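Long-range contact in SCO family protein (Aquifex aeolicus, PDB 3ME7), which probably takes part in electron transfer and copper binding as a membrane-associated thioredoxin-fold protein of the SCO1/2 family: residues Y37-A42 against I81-K86. Sequence-based numbering, arbitrary orientation.
Sequences YTHCRA and IKRFQK
I81 meets the turn through its CG2 methyl, 3.9 Å from CG2 of T38, a purely apolar touch; the I81 side chain also touches T71 and V97 of the central sheet. Two residues on, R83 carries the polar half of the contact. Its chain runs extended from the backbone and then turns about its CG-CD bond (chi3 64°), which brings the guanidinium to the turn: NH2 lies 3.3 Å from OG1 of T38 and 3.4 Å from CE1 of H39. This NH2 sits over one face of the imidazole, displaced toward the rim, with the two planes inclined by 37°. A water bridges the segments, accepting from NE of R83 at 3.3 Å and donating to O of T38 at 3.2 Å, while NH1 is paired with D80. F84 also rests on T69 and V97 of the sheet. With CG anti to the backbone N (chi1 -171°), its ring reaches the turn, CD2 lying 4.0 Å from CA of T38, and its CB is 4.0 Å from CG2 of T38. Residues 37-40 form a type I turn, closed by C40 N to Y37 O at 3.1 Å, that ends on C40, one half of the redox-active disulfide with C44 in this thioredoxin-like domain, where copper is predicted to bind. Helix 78-87 thus meets this turn through apolar packing, one guanidinium nitrogen over the imidazole face and a bridging water.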
loop_
_atom_site.group_PDB
_atom_site.type_symbol
_atom_site.label_atom_id
_atom_site.label_comp_id
_atom_site.label_asym_id
_atom_site.label_seq_id
_atom_site.Cartn_x
_atom_site.Cartn_y
_atom_site.Cartn_z
ATOM N N TYR A 37 2.817 -0.601 -10.416
ATOM C CA TYR A 37 2.038 -0.177 -11.587
ATOM C C TYR A 37 1.586 -1.405 -12.364
ATOM O O TYR A 37 2.197 -2.459 -12.243
ATOM C CB TYR A 37 2.756 0.849 -12.479
ATOM C CG TYR A 37 4.084 0.433 -13.067
ATOM C CD1 TYR A 37 5.231 0.349 -12.279
ATOM C CD2 TYR A 37 4.207 0.193 -14.433
ATOM C CE1 TYR A 37 6.443 0.020 -12.824
ATOM C CE2 TYR A 37 5.429 -0.151 -14.989
ATOM C CZ TYR A 37 6.536 -0.238 -14.179
ATOM O OH TYR A 37 7.751 -0.585 -14.720
ATOM N N THR A 38 0.495 -1.279 -13.115
ATOM C CA THR A 38 -0.223 -2.483 -13.569
ATOM C C THR A 38 0.475 -3.206 -14.709
ATOM O O THR A 38 0.286 -4.409 -14.884
ATOM C CB THR A 38 -1.734 -2.252 -13.874
ATOM O OG1 THR A 38 -1.898 -1.464 -15.059
ATOM C CG2 THR A 38 -2.449 -1.600 -12.689
ATOM N N HIS A 39 1.289 -2.475 -15.466
ATOM C CA HIS A 39 2.042 -3.077 -16.560
ATOM C C HIS A 39 3.455 -3.456 -16.131
ATOM O O HIS A 39 4.290 -3.785 -16.958
ATOM C CB HIS A 39 2.066 -2.148 -17.769
ATOM C CG HIS A 39 0.726 -1.946 -18.394
ATOM N ND1 HIS A 39 0.146 -2.881 -19.226
ATOM C CD2 HIS A 39 -0.145 -0.911 -18.324
ATOM C CE1 HIS A 39 -1.031 -2.436 -19.630
ATOM N NE2 HIS A 39 -1.231 -1.241 -19.100
ATOM N N CYS A 40 3.702 -3.439 -14.821
ATOM C CA CYS A 40 5.018 -3.718 -14.247
ATOM C C CYS A 40 5.275 -5.229 -14.249
ATOM O O CYS A 40 4.637 -5.983 -13.510
ATOM C CB CYS A 40 5.021 -3.151 -12.830
ATOM S SG CYS A 40 6.476 -3.263 -11.743
ATOM N N ARG A 41 6.199 -5.674 -15.090
ATOM C CA ARG A 41 6.489 -7.109 -15.164
ATOM C C ARG A 41 7.746 -7.542 -14.415
ATOM O O ARG A 41 8.062 -8.734 -14.373
ATOM C CB ARG A 41 6.516 -7.591 -16.615
ATOM C CG ARG A 41 5.115 -7.872 -17.149
ATOM C CD ARG A 41 5.133 -8.393 -18.559
ATOM N NE ARG A 41 5.775 -7.456 -19.485
ATOM C CZ ARG A 41 6.865 -7.727 -20.203
ATOM N NH1 ARG A 41 7.453 -8.917 -20.127
ATOM N NH2 ARG A 41 7.367 -6.803 -21.013
ATOM N N ALA A 42 8.446 -6.583 -13.815
ATOM C CA ALA A 42 9.708 -6.878 -13.130
ATOM C C ALA A 42 9.548 -7.009 -11.613
ATOM O O ALA A 42 9.342 -8.107 -11.098
ATOM C CB ALA A 42 10.782 -5.830 -13.496
ATOM N N ILE A 81 -6.619 -1.594 -13.285
ATOM C CA ILE A 81 -6.529 -2.097 -11.911
ATOM C C ILE A 81 -7.407 -3.324 -11.669
ATOM O O ILE A 81 -7.057 -4.179 -10.857
ATOM C CB ILE A 81 -6.724 -1.006 -10.825
ATOM C CG1 ILE A 81 -8.052 -0.257 -10.991
ATOM C CG2 ILE A 81 -5.510 -0.071 -10.794
ATOM C CD1 ILE A 81 -8.394 0.593 -9.768
ATOM N N LYS A 82 -8.539 -3.398 -12.368
ATOM C CA LYS A 82 -9.387 -4.587 -12.335
ATOM C C LYS A 82 -8.636 -5.802 -12.886
ATOM O O LYS A 82 -8.697 -6.894 -12.314
ATOM C CB LYS A 82 -10.678 -4.344 -13.125
ATOM C CG LYS A 82 -11.696 -5.473 -13.011
ATOM C CD LYS A 82 -12.004 -5.747 -11.559
ATOM C CE LYS A 82 -12.870 -6.981 -11.385
ATOM N NZ LYS A 82 -12.896 -7.421 -9.967
ATOM N N ARG A 83 -7.939 -5.608 -14.001
ATOM C CA ARG A 83 -7.084 -6.668 -14.569
ATOM C C ARG A 83 -6.015 -7.132 -13.550
ATOM O O ARG A 83 -5.822 -8.335 -13.335
ATOM C CB ARG A 83 -6.437 -6.174 -15.867
ATOM C CG ARG A 83 -5.787 -7.273 -16.736
ATOM C CD ARG A 83 -4.989 -6.670 -17.911
ATOM N NE ARG A 83 -3.865 -5.875 -17.414
ATOM C CZ ARG A 83 -3.695 -4.569 -17.617
ATOM N NH1 ARG A 83 -4.564 -3.874 -18.337
ATOM N NH2 ARG A 83 -2.655 -3.954 -17.076
ATOM N N PHE A 84 -5.370 -6.172 -12.887
ATOM C CA PHE A 84 -4.362 -6.483 -11.863
ATOM C C PHE A 84 -4.965 -7.283 -10.701
ATOM O O PHE A 84 -4.392 -8.283 -10.278
ATOM C CB PHE A 84 -3.699 -5.189 -11.364
ATOM C CG PHE A 84 -2.508 -5.414 -10.466
ATOM C CD1 PHE A 84 -2.681 -5.596 -9.085
ATOM C CD2 PHE A 84 -1.218 -5.423 -10.989
ATOM C CE1 PHE A 84 -1.576 -5.816 -8.251
ATOM C CE2 PHE A 84 -0.111 -5.624 -10.153
ATOM C CZ PHE A 84 -0.303 -5.818 -8.792
ATOM N N GLN A 85 -6.141 -6.862 -10.225
ATOM C CA GLN A 85 -6.809 -7.534 -9.105
ATOM C C GLN A 85 -7.076 -9.001 -9.416
ATOM O O GLN A 85 -6.786 -9.886 -8.607
ATOM C CB GLN A 85 -8.125 -6.834 -8.771
ATOM C CG GLN A 85 -8.880 -7.496 -7.610
ATOM C CD GLN A 85 -10.368 -7.282 -7.669
ATOM O OE1 GLN A 85 -10.853 -6.456 -8.437
ATOM N NE2 GLN A 85 -11.116 -8.056 -6.878
ATOM N N LYS A 86 -7.621 -9.241 -10.603
ATOM C CA LYS A 86 -7.964 -10.596 -11.026
ATOM C C LYS A 86 -6.705 -11.420 -11.230
ATOM O O LYS A 86 -6.678 -12.603 -10.882
ATOM C CB LYS A 86 -8.785 -10.555 -12.311
ATOM C CG LYS A 86 -10.234 -10.145 -12.113
ATOM C CD LYS A 86 -11.072 -10.483 -13.345
ATOM C CE LYS A 86 -12.550 -10.224 -13.111
ATOM N NZ LYS A 86 -13.378 -11.031 -14.044
HETATM O O HOH W 1 -1.994 -6.624 -14.828
#